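Local coordinates for protein flavin reductase (Uncultured bacterium, PDB 5CHO) that probably reduces flavin for a partner tryptophan halogenase, serving as the FAD-binding reductase component of a bacterial two-component system, at residues V50-V53 with H59-T62; A103-V108 with P138-A143; R153-G158 with I162-L167. All blocks are in the same frame, centred on the assembly; numbering follows the deposited sequence.

In the fold
Interactions 1 and 3 are antiparallel hairpin pairings within the same large curled sheet, about 15 Å apart between centres, whereas interaction 2 sets a helix start against a beta turn. Interaction 1 is core: all its touching residues are buried, and His59, Met61 and Thr62 meet the FAD. Interaction 3 is only partly buried and turns aromatic and aliphatic side chains to the second subunit. Interaction 2 is mixed, with Gln105, Ala140 and Ala143 buried and Arg141 and Gly142 exposed, and depends on one glutamine side chain against backbone atoms instead of a strand ladder. It touches interaction 1 directly, since Pro138 O receives the hydroxyl of Thr52 and Val108 packs on Val50.

Interaction 1: residues V50-V53 with H59-T62; sequences VVTV and HAMT. With FAD (flavin-adenine dinucleotide), chain I.
The beta hairpin of strands 46-53 and 59-63, one wall of the FAD site, is tied together here by Val51 and Met61, an antiparallel hydrogen-bonded pair. Val51 N lies 2.8 Å from Met61 O, and Met61 N lies 2.9 Å from Val51 O. Val53 and His59 form the next such pair, less evenly, for His59 N reaches Val53 O only at 3.3 Å. Valine suits this ladder because its branched CB favours an extended backbone. On the face carrying Val50 and Thr52, alanine is small enough to sit against both, with Ala60 CB 3.6 Å from Thr52 CG2 and 3.9 Å from Val50 CG1.

His59 and Met61 reach the cofactor from the face they share with Val51 and Val53. With CG anti to the backbone N (chi1 -171°), the His59 ring reaches the FAD pyrophosphate, where NE2 donates in the ring plane to FAD O1P over 2.7 Å. Met61, flexible enough to bend at chi2 and chi3, passes its CG beside Val51 CB and sets CE 3.6 Å from FAD O2 on the isoalloxazine. Thr62, whose side chain is on the Val50 face, meets FAD through its carbonyl and CG2: Thr62 O accepts the ribityl hydroxyl FAD O2' at 2.7 Å, while the methyl rests near the flavin's C7 and C8.

Met86 of helix 85-93 packs on Val53, His59 and Met61, and Val78 and Val80 of strand 74-81 meet Val51 and Met61 respectively. Trp129 of strand 129-131 lies against Val50 and Thr52, and the Thr52 and Thr62 hydroxyls bond to Pro138 O and Ala109 O.

Interaction 2: residues A103-V108 with P138-A143; sequences ADQQHV and PLARGA
Ala140, the last residue of strand 138-140, directs its methyl toward Gln105, and Ala140 CB comes within 4.4 Å of Gln105 NE2. A small residue suits this position, because Trp129 presses on the same methyl. Ala140 also starts a type II beta turn that ends at Ala143, although the closing bond from Ala143 N to Ala140 O is weak, at 3.4 Å.

Arg141 follows at the first corner of the turn. Its long side chain leaves the contact, and its carbonyl is what matters: Arg141 O stands 2.9 Å from Gln105 NE2, near enough for a polar attraction but at too poor an angle for a hydrogen bond. Gly142 takes the second corner with phi 88°, where a CB would press on the Arg141 carbonyl and crowd NE2 as well, so glycine fits on both counts. Its missing side chain lets the amide come close, with Gln105 NE2 3.5 Å from Gly142 C. Ala143 completes the turn, its CA 3.6 Å from Gln105 OE1.

Gln105 occupies the N-cap position of helix 106-111. With chi1 at -65° and the chain straight beyond CG (chi2 180°), its amide extends to the turn, while OE1 accepts a hydrogen bond from Ala102 N. A leucine in its place would probably leave Ala102 N without that acceptor and set methyls against the turn's carbonyls.

Arg176 joins the two segments from outside, through a salt bridge to Asp104 OD2 and a hydrogen bond to Gly142 O. The direct contact between helix start and turn is therefore slight, a polar approach without a hydrogen bond, and the firmer polar ties run through Ala102 and Arg176.

Interaction 3: residues R153-G158 with I162-L167; sequences RAYDAG and IFVGRL
The Tyr155 ring is met obliquely by Val164, whose CG2 lies 3.8 Å from Tyr155 CE2, while Arg153 CB sits about 4.0 Å over one face of the Tyr155 ring, nearer its border than its centre. With chi1 -68° setting CG anti to the carbonyl carbon, the ring runs back along its own strand over Arg153 CB, its CD2/CE2 side beside Val164. It stacks with Tyr155 of the second subunit, and its hydroxyl is hydrogen-bonded to Asp156 O of that subunit. Phe163 lies on the other face of the sheet: the methyl of Ala154 approaches its ring obliquely, CB to CE2 4.0 Å, and His87 of helix 85-93 packs edge-to-face with it.

Between the strands, Val164 N bonds to Arg153 O at 2.8 Å with an N-H...O angle of 167°, and Tyr155 N and Ile162 O make an equally straight link. Ile162 N returns a bond to Tyr155 O, whereas Arg153 N to Val164 O is stretched to 3.3 Å. Farther along, Ile162 CD1 reaches 3.7 Å from Ala157 CB, a long branched chain filling the space beside a small one.

Ile162 and Val164 also meet apolar residues of the second subunit, which suits aliphatic side chains to this face. The arrangement is an antiparallel hairpin at a dimer interface, consistent with the split-barrel, homodimeric architecture of this flavin reductase family.

Interaction 1: residues V50-V53 with H59-T62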
loop_
_atom_site.group_PDB
_atom_site.type_symbol
_atom_site.label_atom_id
_atom_site.label_comp_id
_atom_site.label_asym_id
_atom_site.label_seq_id
_atom_site.Cartn_x
_atom_site.Cartn_y
_atom_site.Cartn_z
ATOM N N VAL A 50 12.144 4.013 1.844
ATOM C CA VAL A 50 13.116 4.414 0.840
ATOM C C VAL A 50 13.539 3.188 0.042
ATOM O O VAL A 50 14.075 2.227 0.591
ATOM C CB VAL A 50 14.349 5.083 1.464
ATOM C CG1 VAL A 50 15.430 5.278 0.415
ATOM C CG2 VAL A 50 13.961 6.416 2.071
ATOM N N VAL A 51 13.271 3.237 -1.258
ATOM C CA VAL A 51 13.663 2.191 -2.190
ATOM C C VAL A 51 15.033 2.515 -2.773
ATOM O O VAL A 51 15.264 3.641 -3.211
ATOM C CB VAL A 51 12.624 2.051 -3.315
ATOM C CG1 VAL A 51 13.073 1.042 -4.352
ATOM C CG2 VAL A 51 11.268 1.677 -2.730
ATOM N N THR A 52 15.945 1.542 -2.762
ATOM C CA THR A 52 17.328 1.781 -3.180
ATOM C C THR A 52 17.870 0.687 -4.099
ATOM O O THR A 52 17.398 -0.449 -4.069
ATOM C CB THR A 52 18.266 1.875 -1.963
ATOM O OG1 THR A 52 18.377 0.591 -1.338
ATOM C CG2 THR A 52 17.742 2.881 -0.955
ATOM N N VAL A 53 18.865 1.039 -4.910
ATOM C CA VAL A 53 19.652 0.047 -5.637
ATOM C C VAL A 53 21.130 0.259 -5.323
ATOM O O VAL A 53 21.536 1.354 -4.931
ATOM C CB VAL A 53 19.450 0.124 -7.163
ATOM C CG1 VAL A 53 17.988 -0.111 -7.522
ATOM C CG2 VAL A 53 19.920 1.465 -7.698
ATOM N N HIS A 59 21.495 4.428 -5.999
ATOM C CA HIS A 59 20.449 5.429 -6.059
ATOM C C HIS A 59 19.379 5.120 -5.024
ATOM O O HIS A 59 19.272 3.990 -4.551
ATOM C CB HIS A 59 19.842 5.468 -7.461
ATOM C CG HIS A 59 18.897 6.605 -7.683
ATOM N ND1 HIS A 59 19.148 7.881 -7.223
ATOM C CD2 HIS A 59 17.690 6.657 -8.291
ATOM C CE1 HIS A 59 18.143 8.671 -7.554
ATOM N NE2 HIS A 59 17.243 7.951 -8.204
ATOM N N ALA A 60 18.590 6.128 -4.676
ATOM C CA ALA A 60 17.514 5.960 -3.711
ATOM C C ALA A 60 16.361 6.895 -4.033
ATOM O O ALA A 60 16.557 7.950 -4.643
ATOM C CB ALA A 60 18.018 6.206 -2.301
ATOM N N MET A 61 15.162 6.493 -3.627
ATOM C CA MET A 61 13.964 7.299 -3.803
ATOM C C MET A 61 12.955 6.952 -2.714
ATOM O O MET A 61 12.948 5.839 -2.182
ATOM C CB MET A 61 13.350 7.083 -5.192
ATOM C CG MET A 61 12.869 5.661 -5.447
ATOM S SD MET A 61 11.086 5.420 -5.329
ATOM C CE MET A 61 10.513 6.170 -6.847
ATOM N N THR A 62 12.109 7.921 -2.389
ATOM C CA THR A 62 11.111 7.745 -1.351
ATOM C C THR A 62 9.833 7.172 -1.960
ATOM O O THR A 62 9.340 7.658 -2.978
ATOM C CB THR A 62 10.815 9.073 -0.631
ATOM O OG1 THR A 62 11.971 9.496 0.099
ATOM C CG2 THR A 62 9.638 8.919 0.318
HETATM P PA FAD I . 13.288 11.492 -10.519
HETATM O O1A FAD I . 14.405 11.417 -11.521
HETATM O O2A FAD I . 13.659 12.373 -9.391
HETATM O O5B FAD I . 11.960 12.095 -11.221
HETATM C C5B FAD I . 10.810 12.337 -10.399
HETATM C C4B FAD I . 9.764 13.220 -11.174
HETATM O O4B FAD I . 10.224 14.417 -11.299
HETATM C C3B FAD I . 9.568 12.678 -12.585
HETATM O O3B FAD I . 8.233 12.737 -12.958
HETATM C C2B FAD I . 10.411 13.585 -13.480
HETATM O O2B FAD I . 9.695 13.840 -14.805
HETATM C C1B FAD I . 10.521 14.700 -12.851
HETATM N N9A FAD I . 11.838 15.203 -12.987
HETATM C C8A FAD I . 12.855 15.103 -12.097
HETATM N N7A FAD I . 13.939 15.720 -12.632
HETATM C C5A FAD I . 13.589 16.197 -13.853
HETATM C C6A FAD I . 14.297 16.891 -14.822
HETATM N N6A FAD I . 15.662 17.390 -14.909
HETATM N N1A FAD I . 13.688 17.254 -15.974
HETATM C C2A FAD I . 12.374 16.933 -16.194
HETATM N N3A FAD I . 11.672 16.238 -15.242
HETATM C C4A FAD I . 12.286 15.875 -14.072
HETATM N N1 FAD I . 7.213 8.242 -6.348
HETATM C C2 FAD I . 6.899 6.998 -7.048
HETATM O O2 FAD I . 7.214 6.856 -8.235
HETATM N N3 FAD I . 6.203 5.922 -6.350
HETATM C C4 FAD I . 5.836 6.093 -4.981
HETATM O O4 FAD I . 5.290 5.241 -4.435
HETATM C C4X FAD I . 6.162 7.373 -4.276
HETATM N N5 FAD I . 5.802 7.568 -2.905
HETATM C C5X FAD I . 6.138 8.834 -2.208
HETATM C C6 FAD I . 5.780 9.025 -0.840
HETATM C C7 FAD I . 6.095 10.228 -0.191
HETATM C C7M FAD I . 5.567 10.093 1.270
HETATM C C8 FAD I . 6.767 11.228 -0.897
HETATM C C8M FAD I . 7.061 12.517 -0.059
HETATM C C9 FAD I . 7.116 11.033 -2.240
HETATM C C9A FAD I . 6.801 9.839 -2.903
HETATM N N10 FAD I . 7.175 9.654 -4.303
HETATM C C10 FAD I . 6.846 8.414 -4.978
HETATM C "C1'" FAD I . 7.883 10.722 -5.068
HETATM C "C2'" FAD I . 9.353 10.323 -5.310
HETATM O "O2'" FAD I . 9.962 10.051 -4.085
HETATM C "C3'" FAD I . 10.045 11.476 -5.998
HETATM O "O3'" FAD I . 9.471 11.673 -7.253
HETATM C "C4'" FAD I . 11.540 11.187 -6.164
HETATM O "O4'" FAD I . 12.184 12.340 -6.529
HETATM C "C5'" FAD I . 11.751 10.124 -7.262
HETATM O "O5'" FAD I . 13.142 9.868 -7.417
HETATM P P FAD I . 13.688 9.300 -8.830
HETATM O O1P FAD I . 15.163 9.587 -8.944
HETATM O O2P FAD I . 13.424 7.792 -8.929
HETATM O O3P FAD I . 12.922 10.042 -9.982
#

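Interaction 2: residues A103-V108 with P138-A143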
loop_
_atom_site.group_PDB
_atom_site.type_symbol
_atom_site.label_atom_id
_atom_site.label_comp_id
_atom_site.label_asym_id
_atom_site.label_seq_id
_atom_site.Cartn_x
_atom_site.Cartn_y
_atom_site.Cartn_z
ATOM N N ALA A 103 9.678 7.461 12.641
ATOM C CA ALA A 103 9.107 8.802 12.694
ATOM C C ALA A 103 10.171 9.906 12.724
ATOM O O ALA A 103 9.925 11.019 12.254
ATOM C CB ALA A 103 8.194 8.918 13.908
ATOM N N ASP A 104 11.346 9.602 13.272
ATOM C CA ASP A 104 12.439 10.573 13.320
ATOM C C ASP A 104 13.300 10.540 12.056
ATOM O O ASP A 104 14.430 11.028 12.052
ATOM C CB ASP A 104 13.318 10.341 14.555
ATOM C CG ASP A 104 13.949 8.960 14.586
ATOM O OD1 ASP A 104 13.839 8.216 13.590
ATOM O OD2 ASP A 104 14.576 8.620 15.612
ATOM N N GLN A 105 12.751 9.977 10.984
ATOM C CA GLN A 105 13.450 9.890 9.704
ATOM C C GLN A 105 12.641 10.585 8.623
ATOM O O GLN A 105 12.787 10.297 7.435
ATOM C CB GLN A 105 13.692 8.434 9.322
ATOM C CG GLN A 105 14.614 7.697 10.260
ATOM C CD GLN A 105 14.818 6.257 9.847
ATOM O OE1 GLN A 105 13.857 5.522 9.622
ATOM N NE2 GLN A 105 16.071 5.853 9.712
ATOM N N GLN A 106 11.784 11.503 9.051
ATOM C CA GLN A 106 11.034 12.353 8.141
ATOM C C GLN A 106 11.957 13.068 7.162
ATOM O O GLN A 106 11.625 13.231 5.988
ATOM C CB GLN A 106 10.226 13.372 8.938
ATOM C CG GLN A 106 9.456 14.362 8.094
ATOM C CD GLN A 106 8.506 15.209 8.922
ATOM O OE1 GLN A 106 7.840 14.716 9.833
ATOM N NE2 GLN A 106 8.452 16.494 8.615
ATOM N N HIS A 107 13.114 13.495 7.659
ATOM C CA HIS A 107 14.044 14.259 6.843
ATOM C C HIS A 107 14.602 13.378 5.727
ATOM O O HIS A 107 14.890 13.862 4.634
ATOM C CB HIS A 107 15.174 14.848 7.702
ATOM C CG HIS A 107 16.033 13.827 8.379
ATOM N ND1 HIS A 107 15.604 13.081 9.456
ATOM C CD2 HIS A 107 17.315 13.454 8.153
ATOM C CE1 HIS A 107 16.575 12.277 9.848
ATOM N NE2 HIS A 107 17.627 12.485 9.074
ATOM N N VAL A 108 14.747 12.085 6.002
ATOM C CA VAL A 108 15.143 11.131 4.966
ATOM C C VAL A 108 14.073 11.007 3.881
ATOM O O VAL A 108 14.390 10.977 2.690
ATOM C CB VAL A 108 15.420 9.725 5.539
ATOM C CG1 VAL A 108 15.890 8.788 4.431
ATOM C CG2 VAL A 108 16.442 9.785 6.666
ATOM N N PRO A 138 21.720 0.164 -0.609
ATOM C CA PRO A 138 21.722 0.882 0.669
ATOM C C PRO A 138 20.462 0.647 1.500
ATOM O O PRO A 138 19.348 0.656 0.974
ATOM C CB PRO A 138 21.831 2.353 0.250
ATOM C CG PRO A 138 22.443 2.322 -1.101
ATOM C CD PRO A 138 21.946 1.068 -1.750
ATOM N N LEU A 139 20.663 0.439 2.797
ATOM C CA LEU A 139 19.576 0.293 3.753
ATOM C C LEU A 139 19.796 1.296 4.876
ATOM O O LEU A 139 20.893 1.391 5.427
ATOM C CB LEU A 139 19.521 -1.139 4.293
ATOM C CG LEU A 139 19.254 -2.228 3.253
ATOM C CD1 LEU A 139 19.547 -3.605 3.827
ATOM C CD2 LEU A 139 17.808 -2.156 2.784
ATOM N N ALA A 140 18.751 2.047 5.207
ATOM C CA ALA A 140 18.866 3.128 6.177
ATOM C C ALA A 140 18.905 2.619 7.615
ATOM O O ALA A 140 18.002 1.909 8.061
ATOM C CB ALA A 140 17.724 4.112 6.001
ATOM N N ARG A 141 19.962 2.987 8.330
ATOM C CA ARG A 141 20.080 2.702 9.749
ATOM C C ARG A 141 18.985 3.436 10.519
ATOM O O ARG A 141 18.621 4.559 10.170
ATOM C CB ARG A 141 21.463 3.122 10.245
ATOM C CG ARG A 141 22.582 2.356 9.574
ATOM C CD ARG A 141 23.888 2.457 10.323
ATOM N NE ARG A 141 24.936 1.716 9.630
ATOM C CZ ARG A 141 25.147 0.409 9.765
ATOM N NH1 ARG A 141 24.386 -0.323 10.574
ATOM N NH2 ARG A 141 26.123 -0.173 9.082
ATOM N N GLY A 142 18.457 2.797 11.558
ATOM C CA GLY A 142 17.396 3.389 12.355
ATOM C C GLY A 142 16.013 3.101 11.805
ATOM O O GLY A 142 15.014 3.509 12.394
ATOM N N ALA A 143 15.951 2.409 10.670
ATOM C CA ALA A 143 14.673 2.040 10.065
ATOM C C ALA A 143 13.936 1.014 10.920
ATOM O O ALA A 143 14.550 0.290 11.704
ATOM C CB ALA A 143 14.888 1.498 8.660
#

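Interaction 3: residues R153-G158 with I162-L167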
loop_
_atom_site.group_PDB
_atom_site.type_symbol
_atom_site.label_atom_id
_atom_site.label_comp_id
_atom_site.label_asym_id
_atom_site.label_seq_id
_atom_site.Cartn_x
_atom_site.Cartn_y
_atom_site.Cartn_z
ATOM N N ARG A 153 8.973 -9.295 -11.486
ATOM C CA ARG A 153 8.312 -8.757 -12.664
ATOM C C ARG A 153 8.054 -7.269 -12.540
ATOM O O ARG A 153 7.930 -6.727 -11.440
ATOM C CB ARG A 153 6.999 -9.498 -12.915
ATOM C CG ARG A 153 7.248 -10.916 -13.352
ATOM C CD ARG A 153 6.033 -11.696 -13.758
ATOM N NE ARG A 153 6.394 -13.110 -13.768
ATOM C CZ ARG A 153 5.549 -14.117 -13.948
ATOM N NH1 ARG A 153 4.255 -13.892 -14.141
ATOM N NH2 ARG A 153 6.010 -15.362 -13.935
ATOM N N ALA A 154 7.975 -6.628 -13.696
ATOM C CA ALA A 154 7.606 -5.234 -13.791
ATOM C C ALA A 154 6.370 -5.187 -14.670
ATOM O O ALA A 154 6.421 -5.565 -15.839
ATOM C CB ALA A 154 8.749 -4.402 -14.379
ATOM N N TYR A 155 5.263 -4.716 -14.102
ATOM C CA TYR A 155 3.975 -4.730 -14.789
ATOM C C TYR A 155 3.572 -3.317 -15.166
ATOM O O TYR A 155 3.773 -2.375 -14.395
ATOM C CB TYR A 155 2.858 -5.343 -13.929
ATOM C CG TYR A 155 2.936 -6.829 -13.626
ATOM C CD1 TYR A 155 2.893 -7.778 -14.644
ATOM C CD2 TYR A 155 2.965 -7.282 -12.315
ATOM C CE1 TYR A 155 2.933 -9.135 -14.360
ATOM C CE2 TYR A 155 3.001 -8.633 -12.021
ATOM C CZ TYR A 155 2.981 -9.554 -13.046
ATOM O OH TYR A 155 3.010 -10.897 -12.752
ATOM N N ASP A 156 3.008 -3.174 -16.358
ATOM C CA ASP A 156 2.496 -1.887 -16.803
ATOM C C ASP A 156 1.329 -1.461 -15.926
ATOM O O ASP A 156 0.516 -2.291 -15.516
ATOM C CB ASP A 156 2.035 -1.954 -18.260
ATOM C CG ASP A 156 3.171 -2.222 -19.225
ATOM O OD1 ASP A 156 2.921 -2.867 -20.265
ATOM O OD2 ASP A 156 4.308 -1.790 -18.947
ATOM N N ALA A 157 1.254 -0.167 -15.638
ATOM C CA ALA A 157 0.194 0.372 -14.799
ATOM C C ALA A 157 0.060 1.875 -15.039
ATOM O O ALA A 157 0.241 2.681 -14.126
ATOM C CB ALA A 157 0.465 0.080 -13.334
ATOM N N GLY A 158 -0.255 2.245 -16.275
ATOM C CA GLY A 158 -0.400 3.642 -16.642
ATOM C C GLY A 158 0.911 4.405 -16.554
ATOM O O GLY A 158 1.917 3.988 -17.127
ATOM N N ILE A 162 4.375 -1.366 -11.866
ATOM C CA ILE A 162 4.362 -2.117 -10.619
ATOM C C ILE A 162 5.536 -3.082 -10.603
ATOM O O ILE A 162 5.590 -4.017 -11.400
ATOM C CB ILE A 162 3.042 -2.893 -10.438
ATOM C CG1 ILE A 162 1.855 -1.922 -10.413
ATOM C CG2 ILE A 162 3.067 -3.703 -9.149
ATOM C CD1 ILE A 162 0.516 -2.576 -10.709
ATOM N N PHE A 163 6.471 -2.855 -9.686
ATOM C CA PHE A 163 7.661 -3.689 -9.579
ATOM C C PHE A 163 7.468 -4.710 -8.468
ATOM O O PHE A 163 7.408 -4.348 -7.296
ATOM C CB PHE A 163 8.905 -2.841 -9.298
ATOM C CG PHE A 163 9.326 -1.976 -10.449
ATOM C CD1 PHE A 163 8.701 -0.768 -10.690
ATOM C CD2 PHE A 163 10.345 -2.375 -11.295
ATOM C CE1 PHE A 163 9.086 0.030 -11.748
ATOM C CE2 PHE A 163 10.735 -1.581 -12.354
ATOM C CZ PHE A 163 10.102 -0.376 -12.581
ATOM N N VAL A 164 7.388 -5.984 -8.839
ATOM C CA VAL A 164 7.219 -7.057 -7.868
ATOM C C VAL A 164 8.584 -7.645 -7.542
ATOM O O VAL A 164 9.307 -8.082 -8.437
ATOM C CB VAL A 164 6.294 -8.169 -8.391
ATOM C CG1 VAL A 164 6.009 -9.182 -7.294
ATOM C CG2 VAL A 164 5.000 -7.579 -8.915
ATOM N N GLY A 165 8.937 -7.641 -6.261
ATOM C CA GLY A 165 10.214 -8.169 -5.822
ATOM C C GLY A 165 10.045 -9.430 -5.006
ATOM O O GLY A 165 9.194 -9.486 -4.120
ATOM N N ARG A 166 10.845 -10.447 -5.310
ATOM C CA ARG A 166 10.916 -11.619 -4.451
ATOM C C ARG A 166 11.973 -11.370 -3.386
ATOM O O ARG A 166 13.101 -10.992 -3.696
ATOM C CB ARG A 166 11.237 -12.894 -5.234
ATOM C CG ARG A 166 11.251 -14.105 -4.314
ATOM C CD ARG A 166 11.604 -15.419 -4.976
ATOM N NE ARG A 166 11.506 -16.480 -3.976
ATOM C CZ ARG A 166 11.404 -17.780 -4.236
ATOM N NH1 ARG A 166 11.381 -18.227 -5.486
ATOM N NH2 ARG A 166 11.322 -18.638 -3.229
ATOM N N LEU A 167 11.596 -11.573 -2.129
ATOM C CA LEU A 167 12.479 -11.275 -1.013
ATOM C C LEU A 167 13.686 -12.207 -0.986
ATOM O O LEU A 167 13.544 -13.419 -1.154
ATOM C CB LEU A 167 11.704 -11.373 0.308
ATOM C CG LEU A 167 10.566 -10.355 0.463
ATOM C CD1 LEU A 167 9.875 -10.457 1.817
ATOM C CD2 LEU A 167 11.079 -8.949 0.233
#